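Local coordinates for protein acetyl-CoA acetyltransferase (Elizabethkingia anophelis NUHP1, PDB 6BN2) that probably catalyses the thiolase reaction that joins two acetyl-CoA molecules into acetoacetyl-CoA, through an acetylated cysteine intermediate, at residues A[281-293]-A[301-313]. Numbering follows the deposited sequence.
Sequences AKIVSYADAAQAP and AKALPIALAKANL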
loop_
_atom_site.group_PDB
_atom_site.type_symbol
_atom_site.label_atom_id
_atom_site.label_comp_id
_atom_site.label_asym_id
_atom_site.label_seq_id
_atom_site.Cartn_x
_atom_site.Cartn_y
_atom_site.Cartn_z
ATOM N N ALA A 281 -4.875 17.514 -18.322
ATOM C CA ALA A 281 -4.056 16.604 -19.103
ATOM C C ALA A 281 -4.787 15.272 -19.188
ATOM O O ALA A 281 -5.702 14.995 -18.410
ATOM C CB ALA A 281 -2.671 16.403 -18.471
ATOM N N LYS A 282 -4.371 14.456 -20.145
ATOM C CA LYS A 282 -4.892 13.103 -20.313
ATOM C C LYS A 282 -3.782 12.121 -19.975
ATOM O O LYS A 282 -2.626 12.349 -20.331
ATOM C CB LYS A 282 -5.372 12.899 -21.761
ATOM C CG LYS A 282 -5.801 11.480 -22.091
ATOM C CD LYS A 282 -6.355 11.444 -23.520
ATOM C CE LYS A 282 -6.182 10.079 -24.159
ATOM N NZ LYS A 282 -6.796 10.047 -25.526
ATOM N N ILE A 283 -4.110 11.043 -19.266
ATOM C CA ILE A 283 -3.122 9.989 -19.040
ATOM C C ILE A 283 -3.111 9.104 -20.279
ATOM O O ILE A 283 -4.136 8.529 -20.645
ATOM C CB ILE A 283 -3.436 9.178 -17.775
ATOM C CG1 ILE A 283 -3.258 10.066 -16.536
ATOM C CG2 ILE A 283 -2.510 7.954 -17.688
ATOM C CD1 ILE A 283 -3.714 9.402 -15.215
ATOM N N VAL A 284 -1.965 9.020 -20.946
ATOM C CA VAL A 284 -1.890 8.271 -22.200
ATOM C C VAL A 284 -1.558 6.804 -21.945
ATOM O O VAL A 284 -2.214 5.909 -22.494
ATOM C CB VAL A 284 -0.857 8.914 -23.139
ATOM C CG1 VAL A 284 -0.731 8.101 -24.418
ATOM C CG2 VAL A 284 -1.247 10.364 -23.452
ATOM N N SER A 285 -0.545 6.563 -21.113
ATOM C CA SER A 285 -0.076 5.218 -20.810
ATOM C C SER A 285 0.814 5.267 -19.577
ATOM O O SER A 285 1.194 6.340 -19.094
ATOM C CB SER A 285 0.700 4.618 -21.981
ATOM O OG SER A 285 1.888 5.380 -22.178
ATOM N N TYR A 286 1.165 4.081 -19.089
ATOM C CA TYR A 286 2.015 3.979 -17.907
ATOM C C TYR A 286 2.572 2.567 -17.879
ATOM O O TYR A 286 2.057 1.667 -18.550
ATOM C CB TYR A 286 1.249 4.295 -16.595
ATOM C CG TYR A 286 -0.105 3.642 -16.622
ATOM C CD1 TYR A 286 -0.242 2.294 -16.306
ATOM C CD2 TYR A 286 -1.228 4.340 -17.042
ATOM C CE1 TYR A 286 -1.461 1.659 -16.410
ATOM C CE2 TYR A 286 -2.459 3.715 -17.142
ATOM C CZ TYR A 286 -2.564 2.377 -16.825
ATOM O OH TYR A 286 -3.775 1.723 -16.951
ATOM N N ALA A 287 3.622 2.378 -17.081
ATOM C CA ALA A 287 4.241 1.057 -17.005
ATOM C C ALA A 287 5.141 0.975 -15.785
ATOM O O ALA A 287 5.678 1.985 -15.319
ATOM C CB ALA A 287 5.078 0.740 -18.261
ATOM N N ASP A 288 5.311 -0.245 -15.295
ATOM C CA ASP A 288 6.326 -0.572 -14.307
ATOM C C ASP A 288 7.391 -1.437 -14.967
ATOM O O ASP A 288 7.105 -2.207 -15.893
ATOM C CB ASP A 288 5.737 -1.357 -13.129
ATOM C CG ASP A 288 4.650 -0.603 -12.400
ATOM O OD1 ASP A 288 4.940 0.478 -11.865
ATOM O OD2 ASP A 288 3.480 -1.071 -12.399
ATOM N N ALA A 289 8.612 -1.355 -14.447
ATOM C CA ALA A 289 9.643 -2.307 -14.844
ATOM C C ALA A 289 10.536 -2.571 -13.641
ATOM O O ALA A 289 10.549 -1.801 -12.683
ATOM C CB ALA A 289 10.478 -1.778 -16.020
ATOM N N ALA A 290 11.283 -3.670 -13.690
ATOM C CA ALA A 290 12.216 -3.936 -12.602
ATOM C C ALA A 290 13.450 -4.646 -13.128
ATOM O O ALA A 290 13.404 -5.342 -14.146
ATOM C CB ALA A 290 11.544 -4.773 -11.494
ATOM N N GLN A 291 14.557 -4.476 -12.417
ATOM C CA GLN A 291 15.750 -5.271 -12.672
ATOM C C GLN A 291 16.412 -5.556 -11.326
ATOM O O GLN A 291 15.786 -5.443 -10.263
ATOM C CB GLN A 291 16.654 -4.561 -13.694
ATOM C CG GLN A 291 16.739 -3.105 -13.447
ATOM C CD GLN A 291 17.362 -2.285 -14.589
ATOM O OE1 GLN A 291 17.209 -2.568 -15.784
ATOM N NE2 GLN A 291 18.061 -1.254 -14.205
ATOM N N ALA A 292 17.676 -5.979 -11.362
ATOM C CA ALA A 292 18.352 -6.352 -10.124
ATOM C C ALA A 292 18.247 -5.219 -9.106
ATOM O O ALA A 292 18.325 -4.045 -9.486
ATOM C CB ALA A 292 19.826 -6.666 -10.391
ATOM N N PRO A 293 18.050 -5.527 -7.820
ATOM C CA PRO A 293 17.890 -4.459 -6.819
ATOM C C PRO A 293 18.999 -3.424 -6.845
ATOM O O PRO A 293 18.713 -2.227 -6.705
ATOM C CB PRO A 293 17.874 -5.237 -5.493
ATOM C CG PRO A 293 17.187 -6.557 -5.875
ATOM C CD PRO A 293 17.664 -6.854 -7.296
ATOM N N ALA A 301 15.047 3.912 -17.166
ATOM C CA ALA A 301 15.346 3.749 -18.589
ATOM C C ALA A 301 14.766 2.466 -19.163
ATOM O O ALA A 301 14.681 2.341 -20.392
ATOM C CB ALA A 301 16.860 3.790 -18.817
ATOM N N LYS A 302 14.372 1.508 -18.308
ATOM C CA LYS A 302 13.627 0.328 -18.742
ATOM C C LYS A 302 12.117 0.572 -18.740
ATOM O O LYS A 302 11.413 0.098 -19.643
ATOM C CB LYS A 302 13.967 -0.870 -17.840
ATOM C CG LYS A 302 13.335 -2.193 -18.296
ATOM C CD LYS A 302 13.677 -3.351 -17.355
ATOM C CE LYS A 302 13.049 -4.642 -17.866
ATOM N NZ LYS A 302 13.340 -5.816 -16.968
ATOM N N ALA A 303 11.603 1.312 -17.749
ATOM C CA ALA A 303 10.154 1.503 -17.649
ATOM C C ALA A 303 9.627 2.447 -18.723
ATOM O O ALA A 303 8.551 2.206 -19.285
ATOM C CB ALA A 303 9.776 2.034 -16.257
ATOM N N LEU A 304 10.345 3.543 -19.004
ATOM C CA LEU A 304 9.808 4.524 -19.949
ATOM C C LEU A 304 9.578 3.937 -21.342
ATOM O O LEU A 304 8.500 4.172 -21.915
ATOM C CB LEU A 304 10.708 5.771 -20.001
ATOM C CG LEU A 304 10.245 6.796 -21.040
ATOM C CD1 LEU A 304 8.845 7.291 -20.708
ATOM C CD2 LEU A 304 11.213 7.963 -21.075
ATOM N N PRO A 305 10.499 3.163 -21.933
ATOM C CA PRO A 305 10.199 2.568 -23.244
ATOM C C PRO A 305 8.967 1.685 -23.244
ATOM O O PRO A 305 8.269 1.629 -24.265
ATOM C CB PRO A 305 11.471 1.765 -23.564
ATOM C CG PRO A 305 12.558 2.536 -22.832
ATOM C CD PRO A 305 11.900 2.928 -21.530
ATOM N N ILE A 306 8.665 1.000 -22.135
ATOM C CA ILE A 306 7.443 0.196 -22.091
ATOM C C ILE A 306 6.220 1.095 -22.181
ATOM O O ILE A 306 5.273 0.816 -22.934
ATOM C CB ILE A 306 7.400 -0.671 -20.821
ATOM C CG1 ILE A 306 8.611 -1.604 -20.772
ATOM C CG2 ILE A 306 6.098 -1.475 -20.806
ATOM C CD1 ILE A 306 8.700 -2.404 -19.482
ATOM N N ALA A 307 6.222 2.182 -21.408
ATOM C CA ALA A 307 5.106 3.124 -21.460
ATOM C C ALA A 307 4.985 3.748 -22.843
ATOM O O ALA A 307 3.874 3.923 -23.357
ATOM C CB ALA A 307 5.265 4.207 -20.387
ATOM N N LEU A 308 6.114 4.094 -23.468
ATOM C CA LEU A 308 6.037 4.659 -24.815
ATOM C C LEU A 308 5.424 3.673 -25.793
ATOM O O LEU A 308 4.581 4.048 -26.613
ATOM C CB LEU A 308 7.422 5.092 -25.296
ATOM C CG LEU A 308 7.994 6.284 -24.525
ATOM C CD1 LEU A 308 9.451 6.532 -24.944
ATOM C CD2 LEU A 308 7.145 7.523 -24.790
ATOM N N ALA A 309 5.831 2.403 -25.726
ATOM C CA ALA A 309 5.275 1.424 -26.654
ATOM C C ALA A 309 3.775 1.260 -26.439
ATOM O O ALA A 309 3.011 1.122 -27.405
ATOM C CB ALA A 309 5.997 0.086 -26.505
ATOM N N LYS A 310 3.336 1.287 -25.184
ATOM C CA LYS A 310 1.908 1.216 -24.902
ATOM C C LYS A 310 1.167 2.434 -25.444
ATOM O O LYS A 310 0.016 2.310 -25.880
ATOM C CB LYS A 310 1.691 1.060 -23.395
ATOM C CG LYS A 310 2.130 -0.321 -22.905
ATOM C CD LYS A 310 2.054 -0.401 -21.383
ATOM C CE LYS A 310 0.609 -0.548 -20.899
ATOM N NZ LYS A 310 0.557 -0.643 -19.396
ATOM N N ALA A 311 1.812 3.603 -25.452
ATOM C CA ALA A 311 1.228 4.816 -26.021
ATOM C C ALA A 311 1.322 4.880 -27.539
ATOM O O ALA A 311 0.738 5.792 -28.132
ATOM C CB ALA A 311 1.912 6.055 -25.437
ATOM N N ASN A 312 2.033 3.946 -28.178
ATOM C CA ASN A 312 2.350 4.024 -29.611
ATOM C C ASN A 312 3.076 5.326 -29.948
ATOM O O ASN A 312 2.839 5.948 -30.992
ATOM C CB ASN A 312 1.101 3.859 -30.481
ATOM C CG ASN A 312 0.501 2.469 -30.370
ATOM O OD1 ASN A 312 1.167 1.473 -30.638
ATOM N ND2 ASN A 312 -0.753 2.398 -29.948
ATOM N N LEU A 313 3.981 5.731 -29.061
ATOM C CA LEU A 313 4.785 6.928 -29.226
ATOM C C LEU A 313 6.260 6.553 -29.175
ATOM O O LEU A 313 6.638 5.497 -28.674
ATOM C CB LEU A 313 4.483 7.974 -28.138
ATOM C CG LEU A 313 3.081 8.568 -28.183
ATOM C CD1 LEU A 313 2.872 9.444 -26.948
ATOM C CD2 LEU A 313 2.892 9.380 -29.469
HETATM O O HOH W 1 -1.005 2.129 -20.003
HETATM O O HOH W 2 10.469 -5.556 -15.741
#
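Ala287 and Ala289 of strand 281-290 rest on Ala303 and Ala307 of helix 301-311, a worked example of how small residues let a helix lie close on a sheet: the segment axes approach to 6.6 Å. Ala287 CB meets Ile306 CG2 at 3.5 Å, while Ile306 CD1 reaches on to Ala289 CB. Toward the start of the strand and the end of the helix, Val284 CG1, placed anti to its own backbone N (chi1 177°), presses on Ala311 CB at 3.5 Å, closer than carbons usually pack. Between Val284 and Ala287, Ser285 OG donates to Ala307 O (2.7 Å) from above the carbonyl plane, opposite the face used by Ala311 N, so one buried carbonyl serves both the helix and the strand.

The lysine flank lies nearer solvent and is bridged partly by water. Lys302, fully extended, runs over Ala289 and past Gln291 in the opposite direction, and its NZ donates to Ala290 O at 2.9 Å; a water links this NZ to Ala290 N. Lys310 instead bends at chi3 (76°), bringing NZ to Tyr286 O at 2.9 Å, nearly in line with the carbonyl bond. The same ammonium forms a salt bridge with Asp114 of the second subunit, whose carboxylate also bonds Tyr286 OH.

With helix 98-111 touching Ile283, Tyr286 and Asp288, the strand is sandwiched between helices, as expected in the layered alpha/beta architecture of the thiolase fold.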